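Local coordinates for protein putative oxidoreductase YfjR (Streptomyces aurantiacus, PDB 4OQZ) that acts as an imine reductase, probably reducing imines with hydride from NADPH bound to its Rossmann fold, at residues A16-Y21 and D39-R44; N59-L64 and R145-V150; D70-V75 and L88-S93; D94-A99 and M168-M173. All blocks are in the same frame, centred on the assembly; numbering follows the deposited sequence.

Contact 1: A16-Y21 and D39-R44; sequences AMAAAY and DALVAR
The guanidinium group of Arg44 approaches the methyl group of Ala19 obliquely, with NH1 3.5 Å from Ala19 CB. NH1 leads because the arginine chain, otherwise extended, folds over at chi3 (65°) and turns its end toward helix 12-23. NH2 lies on the side of the Ala19 carbonyl, but at 3.8 Å from Ala19 O it is too distant to count as bonded. The charge of the group is met instead by Asp23, further along the same helix, in a salt bridge through NH2. Apart from this arginine the contact is apolar. Leu41 stands with CG beside its backbone N (chi1 -67°), which sends both methyls across the gap, and they straddle Ala18: CB lies 3.8 Å from Leu41 CD1 and equally far from CD2. CD2 also reaches the backbone of the opposing helix, 3.8 Å from Ala19 N. The short segments run almost parallel, at 9°, with axes 10.6 Å apart, a separation that the leucine bridges while alanines alone face it from 16-21. Ala18 and Leu41 both rest on Leu30 of strand 27-31, so the two helices share one face of the sheet. Two neighbouring, nearly parallel helices on one face, one before and one after strand 27-31 in the chain, the first beginning within a GxGxxG-like glycine pattern, are typical of the dinucleotide-binding Rossmann fold.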
loop_
_atom_site.group_PDB
_atom_site.type_symbol
_atom_site.label_atom_id
_atom_site.label_comp_id
_atom_site.label_asym_id
_atom_site.label_seq_id
_atom_site.Cartn_x
_atom_site.Cartn_y
_atom_site.Cartn_z
ATOM N N ALA A 16 -0.705 -17.829 22.197
ATOM C CA ALA A 16 -2.087 -17.461 21.870
ATOM C C ALA A 16 -2.865 -18.668 21.303
ATOM O O ALA A 16 -4.051 -18.819 21.631
ATOM C CB ALA A 16 -2.123 -16.288 20.928
ATOM N N MET A 17 -2.181 -19.543 20.527
ATOM C CA MET A 17 -2.761 -20.761 19.920
ATOM C C MET A 17 -3.178 -21.754 21.024
ATOM O O MET A 17 -4.343 -22.157 21.077
ATOM C CB MET A 17 -1.775 -21.424 18.914
ATOM C CG MET A 17 -1.553 -20.583 17.675
ATOM S SD MET A 17 -0.206 -21.149 16.603
ATOM C CE MET A 17 -0.022 -19.656 15.551
ATOM N N ALA A 18 -2.258 -22.088 21.936
ATOM C CA ALA A 18 -2.554 -22.946 23.094
ATOM C C ALA A 18 -3.752 -22.459 23.951
ATOM O O ALA A 18 -4.600 -23.271 24.311
ATOM C CB ALA A 18 -1.321 -23.119 23.947
ATOM N N ALA A 19 -3.842 -21.152 24.233
ATOM C CA ALA A 19 -4.931 -20.543 25.012
ATOM C C ALA A 19 -6.285 -20.671 24.269
ATOM O O ALA A 19 -7.302 -20.938 24.912
ATOM C CB ALA A 19 -4.621 -19.073 25.296
ATOM N N ALA A 20 -6.286 -20.510 22.921
ATOM C CA ALA A 20 -7.468 -20.704 22.073
ATOM C C ALA A 20 -7.889 -22.189 22.146
ATOM O O ALA A 20 -9.078 -22.471 22.336
ATOM C CB ALA A 20 -7.146 -20.324 20.644
ATOM N N TYR A 21 -6.906 -23.130 22.097
ATOM C CA TYR A 21 -7.217 -24.552 22.261
ATOM C C TYR A 21 -7.785 -24.872 23.647
ATOM O O TYR A 21 -8.790 -25.572 23.736
ATOM C CB TYR A 21 -6.025 -25.458 21.890
ATOM C CG TYR A 21 -5.843 -25.629 20.401
ATOM C CD1 TYR A 21 -6.750 -26.368 19.644
ATOM C CD2 TYR A 21 -4.752 -25.067 19.743
ATOM C CE1 TYR A 21 -6.593 -26.517 18.261
ATOM C CE2 TYR A 21 -4.580 -25.216 18.366
ATOM C CZ TYR A 21 -5.512 -25.930 17.625
ATOM O OH TYR A 21 -5.337 -26.076 16.266
ATOM N N ASP A 39 4.403 -21.259 31.861
ATOM C CA ASP A 39 3.879 -21.036 33.216
ATOM C C ASP A 39 2.373 -20.788 33.262
ATOM O O ASP A 39 1.636 -21.626 33.772
ATOM C CB ASP A 39 4.642 -19.894 33.926
ATOM C CG ASP A 39 6.033 -20.225 34.440
ATOM O OD1 ASP A 39 6.521 -21.346 34.166
ATOM O OD2 ASP A 39 6.630 -19.364 35.133
ATOM N N ALA A 40 1.921 -19.668 32.704
ATOM C CA ALA A 40 0.509 -19.279 32.673
ATOM C C ALA A 40 -0.372 -20.381 32.063
ATOM O O ALA A 40 -1.388 -20.745 32.659
ATOM C CB ALA A 40 0.340 -17.971 31.923
ATOM N N LEU A 41 0.065 -20.965 30.934
ATOM C CA LEU A 41 -0.644 -22.051 30.269
ATOM C C LEU A 41 -0.805 -23.278 31.178
ATOM O O LEU A 41 -1.924 -23.772 31.286
ATOM C CB LEU A 41 0.015 -22.411 28.915
ATOM C CG LEU A 41 -0.076 -21.332 27.790
ATOM C CD1 LEU A 41 0.903 -21.615 26.667
ATOM C CD2 LEU A 41 -1.487 -21.175 27.265
ATOM N N VAL A 42 0.285 -23.726 31.880
ATOM C CA VAL A 42 0.261 -24.862 32.817
ATOM C C VAL A 42 -0.726 -24.591 33.960
ATOM O O VAL A 42 -1.494 -25.482 34.337
ATOM C CB VAL A 42 1.673 -25.280 33.352
ATOM C CG1 VAL A 42 1.572 -26.371 34.414
ATOM C CG2 VAL A 42 2.577 -25.750 32.221
ATOM N N ALA A 43 -0.715 -23.354 34.485
ATOM C CA ALA A 43 -1.596 -22.933 35.578
ATOM C C ALA A 43 -3.066 -23.046 35.174
ATOM O O ALA A 43 -3.899 -23.283 36.034
ATOM C CB ALA A 43 -1.272 -21.509 36.002
ATOM N N ARG A 44 -3.364 -22.933 33.864
ATOM C CA ARG A 44 -4.699 -23.047 33.258
ATOM C C ARG A 44 -5.118 -24.492 32.958
ATOM O O ARG A 44 -6.299 -24.752 32.727
ATOM C CB ARG A 44 -4.771 -22.228 31.981
ATOM C CG ARG A 44 -4.946 -20.738 32.232
ATOM C CD ARG A 44 -5.179 -20.030 30.924
ATOM N NE ARG A 44 -6.432 -20.447 30.300
ATOM C CZ ARG A 44 -6.851 -20.010 29.121
ATOM N NH1 ARG A 44 -6.115 -19.151 28.426
ATOM N NH2 ARG A 44 -8.005 -20.429 28.625
#

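Contact 2: N59-L64 and R145-V150; sequences NELVIL and RAALEV
Leu61 and Ala147 mark the closest backbone approach, 8.6 Å between their CA atoms, and Ile63 and Leu148 follow at 9.0 Å. Residues two apart on strand 61-64 are thus paired with consecutive residues on the helix. The helical ladder is irregular here: Val150 N bonds to Ala147 O, three residues back, while Glu149 N keeps the regular four-residue step to Arg145 O. The strand is central in the Rossmann sheet, between strands 4-8 and 87-90, and helix 138-151 packs on the face that Leu61 and Ile63 present, next to helix 12-23. All the contact between the two segments is made by methyl groups. With CG of Leu61 anti to the backbone N (chi1 -171°), its side chain extends out from the sheet and CD2 presses on Ala147 CB at 3.5 Å, tighter than usual for two carbons. Ile63 touches with its longer branch: CD1 meets Leu148 CD2 at 4.1 Å, a looser fit in which the two side chains cross obliquely. The bond from CA to CB of Leu148 does not aim at the strand, and it is the end of the side chain that comes near. Just before the strand, Glu60 adds a polar tie to the same helix through OE2, hydrogen-bonded to His144 NE2.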
loop_
_atom_site.group_PDB
_atom_site.type_symbol
_atom_site.label_atom_id
_atom_site.label_comp_id
_atom_site.label_asym_id
_atom_site.label_seq_id
_atom_site.Cartn_x
_atom_site.Cartn_y
_atom_site.Cartn_z
ATOM N N ASN A 59 -0.142 -36.777 20.796
ATOM C CA ASN A 59 -1.255 -36.516 19.880
ATOM C C ASN A 59 -0.913 -36.712 18.419
ATOM O O ASN A 59 0.228 -36.497 18.015
ATOM C CB ASN A 59 -1.751 -35.053 20.037
ATOM C CG ASN A 59 -2.173 -34.649 21.426
ATOM O OD1 ASN A 59 -1.481 -33.904 22.116
ATOM N ND2 ASN A 59 -3.275 -35.188 21.895
ATOM N N GLU A 60 -1.941 -37.026 17.613
ATOM C CA GLU A 60 -1.836 -37.158 16.154
ATOM C C GLU A 60 -1.638 -35.756 15.503
ATOM O O GLU A 60 -0.904 -35.649 14.514
ATOM C CB GLU A 60 -3.085 -37.856 15.588
ATOM C CG GLU A 60 -2.896 -38.409 14.180
ATOM C CD GLU A 60 -4.042 -38.193 13.206
ATOM O OE1 GLU A 60 -5.219 -38.259 13.633
ATOM O OE2 GLU A 60 -3.760 -37.997 12.001
ATOM N N LEU A 61 -2.300 -34.698 16.043
ATOM C CA LEU A 61 -2.150 -33.324 15.529
ATOM C C LEU A 61 -1.114 -32.545 16.344
ATOM O O LEU A 61 -1.282 -32.386 17.537
ATOM C CB LEU A 61 -3.487 -32.539 15.478
ATOM C CG LEU A 61 -3.433 -31.166 14.732
ATOM C CD1 LEU A 61 -3.250 -31.339 13.239
ATOM C CD2 LEU A 61 -4.690 -30.395 14.938
ATOM N N VAL A 62 -0.035 -32.091 15.691
ATOM C CA VAL A 62 1.053 -31.336 16.325
ATOM C C VAL A 62 1.172 -29.957 15.636
ATOM O O VAL A 62 1.456 -29.874 14.428
ATOM C CB VAL A 62 2.393 -32.120 16.310
ATOM C CG1 VAL A 62 3.537 -31.288 16.879
ATOM C CG2 VAL A 62 2.265 -33.432 17.068
ATOM N N ILE A 63 0.952 -28.890 16.430
ATOM C CA ILE A 63 1.025 -27.506 15.974
ATOM C C ILE A 63 2.411 -26.957 16.266
ATOM O O ILE A 63 2.824 -26.938 17.429
ATOM C CB ILE A 63 -0.102 -26.638 16.601
ATOM C CG1 ILE A 63 -1.523 -27.232 16.375
ATOM C CG2 ILE A 63 -0.008 -25.188 16.123
ATOM C CD1 ILE A 63 -2.089 -27.272 14.864
ATOM N N LEU A 64 3.141 -26.545 15.212
ATOM C CA LEU A 64 4.482 -25.968 15.366
ATOM C C LEU A 64 4.467 -24.448 15.101
ATOM O O LEU A 64 3.992 -23.998 14.060
ATOM C CB LEU A 64 5.520 -26.646 14.472
ATOM C CG LEU A 64 5.657 -28.146 14.620
ATOM C CD1 LEU A 64 5.819 -28.782 13.294
ATOM C CD2 LEU A 64 6.802 -28.499 15.555
ATOM N N ARG A 145 -9.201 -29.862 9.685
ATOM C CA ARG A 145 -9.731 -28.511 9.407
ATOM C C ARG A 145 -10.413 -27.822 10.624
ATOM O O ARG A 145 -10.111 -26.653 10.903
ATOM C CB ARG A 145 -10.650 -28.546 8.185
ATOM C CG ARG A 145 -11.155 -27.196 7.782
ATOM C CD ARG A 145 -11.712 -27.273 6.398
ATOM N NE ARG A 145 -11.970 -25.935 5.889
ATOM C CZ ARG A 145 -12.359 -25.671 4.652
ATOM N NH1 ARG A 145 -12.514 -26.657 3.772
ATOM N NH2 ARG A 145 -12.577 -24.418 4.277
ATOM N N ALA A 146 -11.330 -28.537 11.316
ATOM C CA ALA A 146 -12.021 -28.046 12.528
ATOM C C ALA A 146 -11.021 -27.596 13.610
ATOM O O ALA A 146 -11.260 -26.578 14.256
ATOM C CB ALA A 146 -12.967 -29.107 13.090
ATOM N N ALA A 147 -9.892 -28.326 13.772
ATOM C CA ALA A 147 -8.835 -27.984 14.723
ATOM C C ALA A 147 -8.028 -26.770 14.270
ATOM O O ALA A 147 -7.680 -25.943 15.095
ATOM C CB ALA A 147 -7.918 -29.175 14.945
ATOM N N LEU A 148 -7.762 -26.626 12.967
ATOM C CA LEU A 148 -7.037 -25.465 12.444
ATOM C C LEU A 148 -7.917 -24.217 12.516
ATOM O O LEU A 148 -7.379 -23.113 12.623
ATOM C CB LEU A 148 -6.562 -25.718 11.001
ATOM C CG LEU A 148 -5.755 -26.990 10.790
ATOM C CD1 LEU A 148 -5.653 -27.318 9.318
ATOM C CD2 LEU A 148 -4.394 -26.910 11.489
ATOM N N GLU A 149 -9.264 -24.394 12.551
ATOM C CA GLU A 149 -10.219 -23.285 12.679
ATOM C C GLU A 149 -10.147 -22.646 14.089
ATOM O O GLU A 149 -10.677 -21.540 14.301
ATOM C CB GLU A 149 -11.654 -23.727 12.363
ATOM C CG GLU A 149 -11.889 -23.940 10.875
ATOM C CD GLU A 149 -13.272 -24.439 10.512
ATOM O OE1 GLU A 149 -14.011 -24.919 11.402
ATOM O OE2 GLU A 149 -13.619 -24.345 9.316
ATOM N N VAL A 150 -9.476 -23.339 15.030
ATOM C CA VAL A 150 -9.280 -22.841 16.388
ATOM C C VAL A 150 -8.231 -21.732 16.307
ATOM O O VAL A 150 -8.426 -20.697 16.952
ATOM C CB VAL A 150 -8.948 -23.952 17.413
ATOM C CG1 VAL A 150 -8.639 -23.376 18.798
ATOM C CG2 VAL A 150 -10.083 -24.962 17.503
#

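Contact 3: D70-V75 and L88-S93; sequences DAMYGV and LVNLSS
Asn90, whose amide packs against Met72, has its OD1 held by two donors from Ser92. Ser92 OG donates at 2.9 Å from a position tilted 22° out of the carbonyl plane, and Ser92 N donates at 3.2 Å within that plane. The second bond, from the backbone N two residues on, defines an Asx turn. It sits where strand 87-90 ends, in the beta-alpha-beta unit formed by strand 61-64, helix 69-75 and strand 87-90 of the Rossmann domain. Ser92 OG is also hydrogen-bonded to Leu66 N, so the turn is tied back to the chain that leaves the first strand of the unit. These bonds fix the rotation of the amide and direct ND2 at the helix. There ND2 lies 3.4 Å from Met72 CG and 3.9 Å from Met72 CE, a packing contact in which the methionine offers only carbon. A leucine in place of Asn90 would probably leave both Ser92 donors without this acceptor and allow the turn after the strand to shift. Met72 reaches the sheet with CG anti to its backbone N (chi1 -166°), then bends sharply at chi2 (-102°), which lays the thioether across the strand. At the far end of that bend, Met72 CE meets Leu88 CD2 at 3.8 Å.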
loop_
_atom_site.group_PDB
_atom_site.type_symbol
_atom_site.label_atom_id
_atom_site.label_comp_id
_atom_site.label_asym_id
_atom_site.label_seq_id
_atom_site.Cartn_x
_atom_site.Cartn_y
_atom_site.Cartn_z
ATOM N N ASP A 70 14.577 -23.648 9.917
ATOM C CA ASP A 70 15.921 -23.998 10.407
ATOM C C ASP A 70 15.898 -24.413 11.890
ATOM O O ASP A 70 16.673 -25.279 12.289
ATOM C CB ASP A 70 16.890 -22.820 10.211
ATOM C CG ASP A 70 18.119 -23.152 9.401
ATOM O OD1 ASP A 70 18.027 -23.139 8.154
ATOM O OD2 ASP A 70 19.184 -23.391 10.011
ATOM N N ALA A 71 15.007 -23.791 12.695
ATOM C CA ALA A 71 14.835 -24.078 14.120
ATOM C C ALA A 71 14.064 -25.380 14.342
ATOM O O ALA A 71 14.230 -26.007 15.389
ATOM C CB ALA A 71 14.128 -22.920 14.806
ATOM N N MET A 72 13.236 -25.790 13.358
ATOM C CA MET A 72 12.409 -27.007 13.380
ATOM C C MET A 72 13.240 -28.295 13.424
ATOM O O MET A 72 12.858 -29.232 14.126
ATOM C CB MET A 72 11.441 -27.018 12.179
ATOM C CG MET A 72 10.330 -28.045 12.276
ATOM S SD MET A 72 10.643 -29.507 11.270
ATOM C CE MET A 72 9.012 -30.176 11.183
ATOM N N TYR A 73 14.366 -28.335 12.686
ATOM C CA TYR A 73 15.271 -29.493 12.622
ATOM C C TYR A 73 15.951 -29.824 13.955
ATOM O O TYR A 73 16.409 -30.959 14.144
ATOM C CB TYR A 73 16.304 -29.333 11.495
ATOM C CG TYR A 73 15.677 -29.210 10.124
ATOM C CD1 TYR A 73 15.331 -30.341 9.389
ATOM C CD2 TYR A 73 15.413 -27.962 9.567
ATOM C CE1 TYR A 73 14.731 -30.232 8.134
ATOM C CE2 TYR A 73 14.806 -27.840 8.317
ATOM C CZ TYR A 73 14.473 -28.977 7.602
ATOM O OH TYR A 73 13.892 -28.847 6.366
ATOM N N GLY A 74 16.006 -28.833 14.849
ATOM C CA GLY A 74 16.560 -28.952 16.194
ATOM C C GLY A 74 15.615 -29.687 17.124
ATOM O O GLY A 74 16.055 -30.538 17.903
ATOM N N VAL A 75 14.297 -29.361 17.044
ATOM C CA VAL A 75 13.240 -30.009 17.831
ATOM C C VAL A 75 13.214 -31.512 17.480
ATOM O O VAL A 75 13.304 -32.365 18.366
ATOM C CB VAL A 75 11.866 -29.305 17.632
ATOM C CG1 VAL A 75 10.696 -30.192 18.053
ATOM C CG2 VAL A 75 11.820 -27.976 18.380
ATOM N N LEU A 88 1.952 -32.829 11.206
ATOM C CA LEU A 88 2.732 -31.686 11.690
ATOM C C LEU A 88 2.376 -30.407 10.914
ATOM O O LEU A 88 2.612 -30.312 9.698
ATOM C CB LEU A 88 4.238 -31.980 11.616
ATOM C CG LEU A 88 4.882 -32.614 12.842
ATOM C CD1 LEU A 88 4.510 -34.099 12.973
ATOM C CD2 LEU A 88 6.390 -32.533 12.727
ATOM N N VAL A 89 1.763 -29.456 11.612
ATOM C CA VAL A 89 1.310 -28.195 11.028
ATOM C C VAL A 89 2.364 -27.158 11.347
ATOM O O VAL A 89 2.499 -26.739 12.511
ATOM C CB VAL A 89 -0.100 -27.777 11.522
ATOM C CG1 VAL A 89 -0.628 -26.608 10.690
ATOM C CG2 VAL A 89 -1.075 -28.953 11.454
ATOM N N ASN A 90 3.159 -26.795 10.327
ATOM C CA ASN A 90 4.241 -25.841 10.534
ATOM C C ASN A 90 3.815 -24.425 10.208
ATOM O O ASN A 90 3.647 -24.069 9.042
ATOM C CB ASN A 90 5.535 -26.262 9.833
ATOM C CG ASN A 90 6.766 -25.674 10.466
ATOM O OD1 ASN A 90 6.871 -24.469 10.698
ATOM N ND2 ASN A 90 7.760 -26.502 10.686
ATOM N N LEU A 91 3.623 -23.627 11.255
ATOM C CA LEU A 91 3.156 -22.252 11.144
ATOM C C LEU A 91 4.271 -21.204 11.140
ATOM O O LEU A 91 3.979 -20.016 11.049
ATOM C CB LEU A 91 2.099 -21.964 12.216
ATOM C CG LEU A 91 0.872 -22.887 12.233
ATOM C CD1 LEU A 91 0.043 -22.635 13.458
ATOM C CD2 LEU A 91 -0.011 -22.698 10.990
ATOM N N SER A 92 5.544 -21.641 11.181
ATOM C CA SER A 92 6.724 -20.765 11.147
ATOM C C SER A 92 6.893 -20.156 9.744
ATOM O O SER A 92 7.204 -20.869 8.780
ATOM C CB SER A 92 7.986 -21.534 11.540
ATOM O OG SER A 92 7.725 -22.480 12.564
ATOM N N SER A 93 6.667 -18.833 9.645
ATOM C CA SER A 93 6.746 -18.053 8.411
ATOM C C SER A 93 8.177 -17.956 7.837
ATOM O O SER A 93 9.010 -17.190 8.328
ATOM C CB SER A 93 6.156 -16.666 8.623
ATOM O OG SER A 93 7.045 -15.804 9.315
#

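Contact 4: D94-A99 and M168-M173; sequences DTPEKA and MYQLNM
At the N-terminal end of helix 96-108, in the Rossmann domain, Gln170 of the long helix 163-191 reaches the residue just before the N-cap. Its NE2 donates to Asp94 O at 3.1 Å, a weak bond, since the N-H...O angle is only 138°. Gln170 gets there with CG beside its backbone N and the chain bent at chi2 (-58°), which turns NE2 toward Asp94 O. The aliphatic part merely grazes the proline, with Gln170 CG 4.5 Å from Pro96 CD. The same peptide is also held from its N-H: Thr95 N donates to Asp94 OD1 at 2.8 Å, meeting the carboxylate on its anti side and somewhat out of plane. Thr95 itself is the N-cap. Its OG1 accepts from Lys98 N at 3.3 Å in a nearly straight bond (166°), satisfying an N-H of the first turn that has no helical carbonyl before it. Asp94 OD2 adds a weak bond to Tyr69 N. Thr247 of the second subunit packs on Thr95, Pro96 and Gln170, so the junction is buried partly by the dimer partner. The contact joins the nucleotide-binding domain to the long helix leading into the helical C-terminal domain, the two-domain, dimeric architecture typical of imine reductases.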
loop_
_atom_site.group_PDB
_atom_site.type_symbol
_atom_site.label_atom_id
_atom_site.label_comp_id
_atom_site.label_asym_id
_atom_site.label_seq_id
_atom_site.Cartn_x
_atom_site.Cartn_y
_atom_site.Cartn_z
ATOM N N ASP A 94 8.454 -18.748 6.812
ATOM C CA ASP A 94 9.744 -18.753 6.131
ATOM C C ASP A 94 9.474 -18.906 4.617
ATOM O O ASP A 94 8.317 -18.851 4.206
ATOM C CB ASP A 94 10.648 -19.852 6.720
ATOM C CG ASP A 94 12.150 -19.688 6.551
ATOM O OD1 ASP A 94 12.571 -18.953 5.632
ATOM O OD2 ASP A 94 12.906 -20.358 7.290
ATOM N N THR A 95 10.517 -19.056 3.796
ATOM C CA THR A 95 10.418 -19.147 2.335
ATOM C C THR A 95 9.741 -20.424 1.807
ATOM O O THR A 95 9.853 -21.472 2.455
ATOM C CB THR A 95 11.808 -19.016 1.696
ATOM O OG1 THR A 95 12.594 -20.179 1.980
ATOM C CG2 THR A 95 12.517 -17.739 2.079
ATOM N N PRO A 96 9.152 -20.380 0.572
ATOM C CA PRO A 96 8.584 -21.603 -0.035
ATOM C C PRO A 96 9.574 -22.752 -0.188
ATOM O O PRO A 96 9.172 -23.903 -0.054
ATOM C CB PRO A 96 8.086 -21.128 -1.402
ATOM C CG PRO A 96 7.900 -19.673 -1.266
ATOM C CD PRO A 96 8.949 -19.211 -0.310
ATOM N N GLU A 97 10.857 -22.446 -0.461
ATOM C CA GLU A 97 11.912 -23.453 -0.615
ATOM C C GLU A 97 12.187 -24.201 0.696
ATOM O O GLU A 97 12.203 -25.432 0.704
ATOM C CB GLU A 97 13.188 -22.836 -1.220
ATOM C CG GLU A 97 13.769 -23.628 -2.381
ATOM C CD GLU A 97 12.841 -23.929 -3.546
ATOM O OE1 GLU A 97 12.305 -22.974 -4.153
ATOM O OE2 GLU A 97 12.649 -25.128 -3.848
ATOM N N LYS A 98 12.328 -23.464 1.813
ATOM C CA LYS A 98 12.525 -24.047 3.144
ATOM C C LYS A 98 11.308 -24.855 3.638
ATOM O O LYS A 98 11.498 -25.842 4.347
ATOM C CB LYS A 98 13.009 -22.999 4.158
ATOM C CG LYS A 98 14.531 -22.858 4.114
ATOM C CD LYS A 98 15.054 -21.902 5.169
ATOM C CE LYS A 98 16.563 -21.886 5.240
ATOM N NZ LYS A 98 17.173 -21.137 4.110
ATOM N N ALA A 99 10.079 -24.479 3.208
ATOM C CA ALA A 99 8.850 -25.221 3.516
ATOM C C ALA A 99 8.838 -26.572 2.747
ATOM O O ALA A 99 8.430 -27.592 3.318
ATOM C CB ALA A 99 7.629 -24.388 3.161
ATOM N N MET A 168 2.070 -17.548 -0.639
ATOM C CA MET A 168 0.928 -16.673 -0.307
ATOM C C MET A 168 1.236 -15.771 0.867
ATOM O O MET A 168 0.918 -14.564 0.837
ATOM C CB MET A 168 -0.312 -17.530 -0.030
ATOM C CG MET A 168 -1.495 -17.280 -0.981
ATOM S SD MET A 168 -1.238 -17.039 -2.758
ATOM C CE MET A 168 -0.412 -18.448 -3.128
ATOM N N TYR A 169 1.906 -16.347 1.903
ATOM C CA TYR A 169 2.339 -15.570 3.046
ATOM C C TYR A 169 3.300 -14.439 2.608
ATOM O O TYR A 169 3.054 -13.280 2.975
ATOM C CB TYR A 169 2.960 -16.465 4.146
ATOM C CG TYR A 169 3.182 -15.710 5.438
ATOM C CD1 TYR A 169 2.137 -15.502 6.338
ATOM C CD2 TYR A 169 4.408 -15.110 5.714
ATOM C CE1 TYR A 169 2.328 -14.771 7.513
ATOM C CE2 TYR A 169 4.601 -14.351 6.869
ATOM C CZ TYR A 169 3.567 -14.209 7.777
ATOM O OH TYR A 169 3.772 -13.479 8.917
ATOM N N GLN A 170 4.319 -14.759 1.768
ATOM C CA GLN A 170 5.275 -13.751 1.275
ATOM C C GLN A 170 4.604 -12.678 0.416
ATOM O O GLN A 170 4.933 -11.497 0.542
ATOM C CB GLN A 170 6.480 -14.384 0.551
ATOM C CG GLN A 170 7.268 -15.427 1.359
ATOM C CD GLN A 170 7.831 -14.930 2.672
ATOM O OE1 GLN A 170 8.121 -13.749 2.861
ATOM N NE2 GLN A 170 7.970 -15.828 3.621
ATOM N N LEU A 171 3.611 -13.092 -0.401
ATOM C CA LEU A 171 2.839 -12.230 -1.295
ATOM C C LEU A 171 2.129 -11.189 -0.465
ATOM O O LEU A 171 2.111 -10.013 -0.833
ATOM C CB LEU A 171 1.849 -13.073 -2.126
ATOM C CG LEU A 171 2.035 -13.209 -3.652
ATOM C CD1 LEU A 171 3.425 -12.778 -4.150
ATOM C CD2 LEU A 171 1.719 -14.604 -4.118
ATOM N N ASN A 172 1.617 -11.601 0.707
ATOM C CA ASN A 172 0.997 -10.701 1.660
ATOM C C ASN A 172 2.021 -9.681 2.231
ATOM O O ASN A 172 1.722 -8.490 2.319
ATOM C CB ASN A 172 0.380 -11.510 2.819
ATOM C CG ASN A 172 -0.445 -10.674 3.748
ATOM O OD1 ASN A 172 0.054 -10.027 4.678
ATOM N ND2 ASN A 172 -1.732 -10.637 3.486
ATOM N N MET A 173 3.199 -10.160 2.650
ATOM C CA MET A 173 4.238 -9.332 3.275
ATOM C C MET A 173 4.875 -8.364 2.265
ATOM O O MET A 173 5.261 -7.261 2.647
ATOM C CB MET A 173 5.287 -10.213 3.977
ATOM C CG MET A 173 4.730 -11.128 5.075
ATOM S SD MET A 173 3.317 -10.555 6.094
ATOM C CE MET A 173 4.040 -9.291 6.955
#

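How the contacts relate
Contacts 1, 2 and 3 belong to the Rossmann domain, and contact 4 links it to the C-terminal domain. Contacts 1 and 2, with centres 15 Å apart, share a face of the sheet and are joined by a probable hydrogen bond between Tyr21 OH and Ala147 O (2.6 Å). Contact 3 lies on the opposite face; strands 61-64 and 87-90 connect it to contact 2, with Leu64 N 2.8 Å from Val89 O. The chain then runs directly from contact 3 into contact 4, where Ser93 CB packs 3.3 Å from Tyr169 CE2. Contacts 1 and 2 both come near the GxGxxG-like turn that probably binds NADPH; contact 1 is about 28 Å from contact 4, centre to centre.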